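Long-range contact in putative lipoprotein YerB (Bacillus subtilis, PDB 2PSB), which is of unknown function but is probably a membrane-attached lipoprotein and interacts with PcrA: residues A[55-67]-A[188-200]. Residues are numbered along the deposited sequence; the frame is centred on the assembly and turned at random.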
loop_
_atom_site.group_PDB
_atom_site.type_symbol
_atom_site.label_atom_id
_atom_site.label_comp_id
_atom_site.label_asym_id
_atom_site.label_seq_id
_atom_site.Cartn_x
_atom_site.Cartn_y
_atom_site.Cartn_z
ATOM N N VAL A 55 -3.077 1.787 0.625
ATOM C CA VAL A 55 -2.155 1.244 -0.349
ATOM C C VAL A 55 -0.883 2.076 -0.256
ATOM O O VAL A 55 -0.939 3.309 -0.273
ATOM C CB VAL A 55 -2.719 1.320 -1.778
ATOM C CG1 VAL A 55 -1.618 0.915 -2.777
ATOM C CG2 VAL A 55 -3.939 0.381 -1.916
ATOM N N ILE A 56 0.260 1.404 -0.140
ATOM C CA ILE A 56 1.534 2.103 -0.043
ATOM C C ILE A 56 2.446 1.750 -1.208
ATOM O O ILE A 56 2.707 0.585 -1.485
ATOM C CB ILE A 56 2.244 1.795 1.297
ATOM C CG1 ILE A 56 1.303 2.141 2.459
ATOM C CG2 ILE A 56 3.528 2.638 1.430
ATOM C CD1 ILE A 56 0.863 0.968 3.285
ATOM N N GLU A 57 2.912 2.778 -1.907
ATOM C CA GLU A 57 3.792 2.598 -3.046
ATOM C C GLU A 57 5.190 3.054 -2.669
ATOM O O GLU A 57 5.362 4.083 -2.020
ATOM C CB GLU A 57 3.262 3.403 -4.246
ATOM C CG GLU A 57 4.137 3.366 -5.501
ATOM C CD GLU A 57 3.513 4.125 -6.671
ATOM O OE1 GLU A 57 3.960 3.903 -7.814
ATOM O OE2 GLU A 57 2.582 4.943 -6.452
ATOM N N ALA A 58 6.186 2.277 -3.071
ATOM C CA ALA A 58 7.574 2.612 -2.779
ATOM C C ALA A 58 8.474 1.913 -3.779
ATOM O O ALA A 58 8.070 0.926 -4.412
ATOM C CB ALA A 58 7.953 2.196 -1.338
ATOM N N LEU A 59 9.690 2.434 -3.937
ATOM C CA LEU A 59 10.644 1.846 -4.871
ATOM C C LEU A 59 11.031 0.474 -4.380
ATOM O O LEU A 59 11.239 0.271 -3.191
ATOM C CB LEU A 59 11.912 2.707 -4.999
ATOM C CG LEU A 59 11.803 4.002 -5.818
ATOM C CD1 LEU A 59 13.071 4.812 -5.680
ATOM C CD2 LEU A 59 11.549 3.662 -7.270
ATOM N N ALA A 60 11.118 -0.470 -5.306
ATOM C CA ALA A 60 11.501 -1.836 -4.983
ATOM C C ALA A 60 12.639 -2.267 -5.913
ATOM O O ALA A 60 13.818 -2.126 -5.579
ATOM C CB ALA A 60 10.301 -2.765 -5.139
ATOM N N GLU A 61 12.272 -2.772 -7.087
ATOM C CA GLU A 61 13.232 -3.244 -8.087
ATOM C C GLU A 61 13.682 -2.109 -9.022
ATOM O O GLU A 61 12.905 -1.623 -9.841
ATOM C CB GLU A 61 12.579 -4.365 -8.908
ATOM C CG GLU A 61 13.516 -5.213 -9.767
ATOM C CD GLU A 61 14.300 -6.247 -8.970
ATOM O OE1 GLU A 61 14.802 -7.208 -9.592
ATOM O OE2 GLU A 61 14.427 -6.102 -7.734
ATOM N N GLY A 62 14.933 -1.686 -8.894
ATOM C CA GLY A 62 15.440 -0.624 -9.747
ATOM C C GLY A 62 14.606 0.638 -9.682
ATOM O O GLY A 62 14.448 1.229 -8.614
ATOM N N GLN A 63 14.071 1.064 -10.819
ATOM C CA GLN A 63 13.249 2.264 -10.834
ATOM C C GLN A 63 11.770 1.897 -10.853
ATOM O O GLN A 63 10.922 2.723 -11.185
ATOM C CB GLN A 63 13.583 3.140 -12.049
ATOM C CG GLN A 63 13.412 4.630 -11.780
ATOM C CD GLN A 63 14.374 5.146 -10.716
ATOM O OE1 GLN A 63 14.076 6.107 -10.011
ATOM N NE2 GLN A 63 15.537 4.511 -10.602
ATOM N N ILE A 64 11.466 0.653 -10.501
ATOM C CA ILE A 64 10.085 0.193 -10.474
ATOM C C ILE A 64 9.575 0.218 -9.037
ATOM O O ILE A 64 10.297 -0.152 -8.103
ATOM C CB ILE A 64 9.962 -1.241 -11.043
ATOM C CG1 ILE A 64 10.279 -1.233 -12.546
ATOM C CG2 ILE A 64 8.552 -1.804 -10.796
ATOM C CD1 ILE A 64 9.199 -0.598 -13.422
ATOM N N THR A 65 8.335 0.670 -8.866
ATOM C CA THR A 65 7.728 0.738 -7.545
ATOM C C THR A 65 6.853 -0.481 -7.307
ATOM O O THR A 65 6.490 -1.199 -8.238
ATOM C CB THR A 65 6.843 1.974 -7.377
ATOM O OG1 THR A 65 5.830 1.962 -8.377
ATOM C CG2 THR A 65 7.656 3.241 -7.486
ATOM N N ARG A 66 6.504 -0.693 -6.048
ATOM C CA ARG A 66 5.685 -1.830 -5.667
ATOM C C ARG A 66 4.727 -1.381 -4.580
ATOM O O ARG A 66 5.033 -0.469 -3.815
ATOM C CB ARG A 66 6.585 -2.966 -5.167
ATOM C CG ARG A 66 5.847 -4.225 -4.770
ATOM C CD ARG A 66 6.551 -5.435 -5.344
ATOM N NE ARG A 66 7.951 -5.463 -4.955
ATOM C CZ ARG A 66 8.918 -6.023 -5.678
ATOM N NH1 ARG A 66 10.170 -6.005 -5.237
ATOM N NH2 ARG A 66 8.645 -6.579 -6.848
ATOM N N PHE A 67 3.584 -2.048 -4.503
ATOM C CA PHE A 67 2.541 -1.718 -3.538
ATOM C C PHE A 67 2.412 -2.685 -2.365
ATOM O O PHE A 67 2.784 -3.863 -2.449
ATOM C CB PHE A 67 1.166 -1.727 -4.216
ATOM C CG PHE A 67 1.056 -0.854 -5.437
ATOM C CD1 PHE A 67 0.110 -1.150 -6.416
ATOM C CD2 PHE A 67 1.875 0.250 -5.611
ATOM C CE1 PHE A 67 -0.018 -0.361 -7.559
ATOM C CE2 PHE A 67 1.763 1.046 -6.748
ATOM C CZ PHE A 67 0.812 0.740 -7.726
ATOM N N TYR A 188 8.995 8.921 -10.398
ATOM C CA TYR A 188 9.962 7.988 -9.832
ATOM C C TYR A 188 11.047 7.673 -10.847
ATOM O O TYR A 188 12.151 7.298 -10.476
ATOM C CB TYR A 188 9.283 6.677 -9.422
ATOM C CG TYR A 188 8.495 6.735 -8.138
ATOM C CD1 TYR A 188 7.099 6.711 -8.145
ATOM C CD2 TYR A 188 9.146 6.772 -6.907
ATOM C CE1 TYR A 188 6.373 6.705 -6.948
ATOM C CE2 TYR A 188 8.436 6.773 -5.713
ATOM C CZ TYR A 188 7.057 6.735 -5.734
ATOM O OH TYR A 188 6.382 6.680 -4.537
ATOM N N GLY A 189 10.725 7.818 -12.127
ATOM C CA GLY A 189 11.687 7.525 -13.176
ATOM C C GLY A 189 12.966 8.339 -13.110
ATOM O O GLY A 189 13.063 9.302 -12.352
ATOM N N THR A 190 13.954 7.941 -13.906
ATOM C CA THR A 190 15.237 8.639 -13.956
ATOM C C THR A 190 15.578 9.071 -15.388
ATOM O O THR A 190 14.705 9.130 -16.256
ATOM C CB THR A 190 16.388 7.752 -13.426
ATOM O OG1 THR A 190 17.583 8.537 -13.320
ATOM C CG2 THR A 190 16.648 6.589 -14.371
ATOM N N ASN A 191 16.853 9.362 -15.621
ATOM C CA ASN A 191 17.345 9.799 -16.921
ATOM C C ASN A 191 16.790 9.077 -18.148
ATOM O O ASN A 191 16.389 9.723 -19.117
ATOM C CB ASN A 191 18.873 9.722 -16.939
ATOM C CG ASN A 191 19.522 10.899 -16.239
ATOM O OD1 ASN A 191 19.345 11.108 -15.033
ATOM N ND2 ASN A 191 20.275 11.684 -16.997
ATOM N N ASN A 192 16.772 7.749 -18.122
ATOM C CA ASN A 192 16.269 6.993 -19.265
ATOM C C ASN A 192 14.922 6.323 -19.004
ATOM O O ASN A 192 14.067 6.263 -19.895
ATOM C CB ASN A 192 17.316 5.963 -19.713
ATOM C CG ASN A 192 17.882 5.153 -18.559
ATOM O OD1 ASN A 192 18.206 5.696 -17.500
ATOM N ND2 ASN A 192 18.021 3.846 -18.766
ATOM N N VAL A 193 14.724 5.831 -17.786
ATOM C CA VAL A 193 13.464 5.183 -17.442
ATOM C C VAL A 193 12.482 6.192 -16.864
ATOM O O VAL A 193 12.875 7.140 -16.183
ATOM C CB VAL A 193 13.668 4.049 -16.417
ATOM C CG1 VAL A 193 14.612 3.004 -16.987
ATOM C CG2 VAL A 193 14.208 4.610 -15.116
ATOM N N THR A 194 11.203 5.987 -17.144
ATOM C CA THR A 194 10.164 6.878 -16.650
ATOM C C THR A 194 9.125 6.098 -15.832
ATOM O O THR A 194 8.814 4.942 -16.132
ATOM C CB THR A 194 9.470 7.608 -17.831
ATOM O OG1 THR A 194 8.585 8.618 -17.326
ATOM C CG2 THR A 194 8.686 6.627 -18.680
ATOM N N ASN A 195 8.615 6.742 -14.786
ATOM C CA ASN A 195 7.606 6.163 -13.905
ATOM C C ASN A 195 6.871 7.361 -13.304
ATOM O O ASN A 195 7.280 7.908 -12.282
ATOM C CB ASN A 195 8.280 5.327 -12.807
ATOM C CG ASN A 195 7.292 4.477 -12.013
ATOM O OD1 ASN A 195 7.693 3.702 -11.145
ATOM N ND2 ASN A 195 6.002 4.617 -12.310
ATOM N N LEU A 196 5.792 7.764 -13.968
ATOM C CA LEU A 196 4.997 8.919 -13.556
ATOM C C LEU A 196 3.633 8.544 -12.987
ATOM O O LEU A 196 2.863 7.827 -13.621
ATOM C CB LEU A 196 4.799 9.861 -14.753
ATOM C CG LEU A 196 3.905 11.094 -14.581
ATOM C CD1 LEU A 196 4.563 12.092 -13.627
ATOM C CD2 LEU A 196 3.661 11.735 -15.944
ATOM N N VAL A 197 3.354 9.041 -11.784
ATOM C CA VAL A 197 2.091 8.803 -11.095
ATOM C C VAL A 197 1.384 10.149 -10.922
ATOM O O VAL A 197 2.014 11.144 -10.576
ATOM C CB VAL A 197 2.331 8.154 -9.698
ATOM C CG1 VAL A 197 1.008 7.958 -8.978
ATOM C CG2 VAL A 197 3.028 6.809 -9.863
ATOM N N GLU A 198 0.079 10.181 -11.161
ATOM C CA GLU A 198 -0.666 11.428 -11.037
ATOM C C GLU A 198 -1.960 11.191 -10.278
ATOM O O GLU A 198 -2.594 10.146 -10.420
ATOM C CB GLU A 198 -0.991 11.995 -12.429
ATOM C CG GLU A 198 0.057 11.682 -13.495
ATOM C CD GLU A 198 -0.293 12.258 -14.862
ATOM O OE1 GLU A 198 0.220 11.750 -15.887
ATOM O OE2 GLU A 198 -1.077 13.227 -14.914
ATOM N N TYR A 199 -2.342 12.162 -9.458
ATOM C CA TYR A 199 -3.578 12.061 -8.698
ATOM C C TYR A 199 -4.406 13.294 -9.035
ATOM O O TYR A 199 -3.962 14.431 -8.860
ATOM C CB TYR A 199 -3.297 11.978 -7.187
ATOM C CG TYR A 199 -2.530 10.727 -6.770
ATOM C CD1 TYR A 199 -1.138 10.731 -6.685
ATOM C CD2 TYR A 199 -3.198 9.529 -6.502
ATOM C CE1 TYR A 199 -0.431 9.577 -6.341
ATOM C CE2 TYR A 199 -2.491 8.366 -6.161
ATOM C CZ TYR A 199 -1.117 8.403 -6.086
ATOM O OH TYR A 199 -0.416 7.267 -5.771
ATOM N N ASN A 200 -5.612 13.060 -9.533
ATOM C CA ASN A 200 -6.483 14.150 -9.922
ATOM C C ASN A 200 -7.746 14.155 -9.085
ATOM O O ASN A 200 -8.483 13.175 -9.051
ATOM C CB ASN A 200 -6.810 14.017 -11.408
ATOM C CG ASN A 200 -5.563 13.810 -12.253
ATOM O OD1 ASN A 200 -5.467 12.843 -13.014
ATOM N ND2 ASN A 200 -4.596 14.716 -12.121
#
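The ring of Y188 and the methyl of T65 are brought together by their first torsions: CG of Y188 stands beside its backbone N (chi1 -77°), while T65 has chi1 58°, which places OG1 beside the carboxylate of E57 and CG2 over the ring. That methyl sits 3.5 Å from the centroid of the Y188 ring and almost on its normal, a CH-pi contact. Threonine suits the place because its branches do two jobs: the methyl covers the ring, and OG1 donates a 2.8 Å hydrogen bond to OE1 of E57, which accepts it on the lone pair facing away from OE2; OG1 is also bonded to N39. L59 and Y188 run past each other in opposite directions, CD2 of L59 3.9 Å from CD2 of the ring. Tyrosine offers the methyl a flat face and carries a hydroxyl out to N296 and the carbonyl of I297.

E57 reaches across fully extended, with CG anti to the backbone N (chi1 177°), and is long enough for OE2 to form a salt bridge with R210, whose NE also hydrogen-bonds the hydroxyl of Y199, itself held by N296. V197 sets an apolar branch beside the carboxylate, CG2 3.7 Å from OE1. With a glutamine here, R210 would probably be left without its buried counter-charge. Nearer the surface, CG2 of V193 packs 3.4 Å from CG of Q63.

Thus one face of a beta hairpin, 55-59 with 65-67, its connection carrying a type II' turn and a classic bulge, packs against strand 196-202 and the loop leading into it, a sheet-against-sheet interface with a buried polar cluster joining the two DUF3048 family regions.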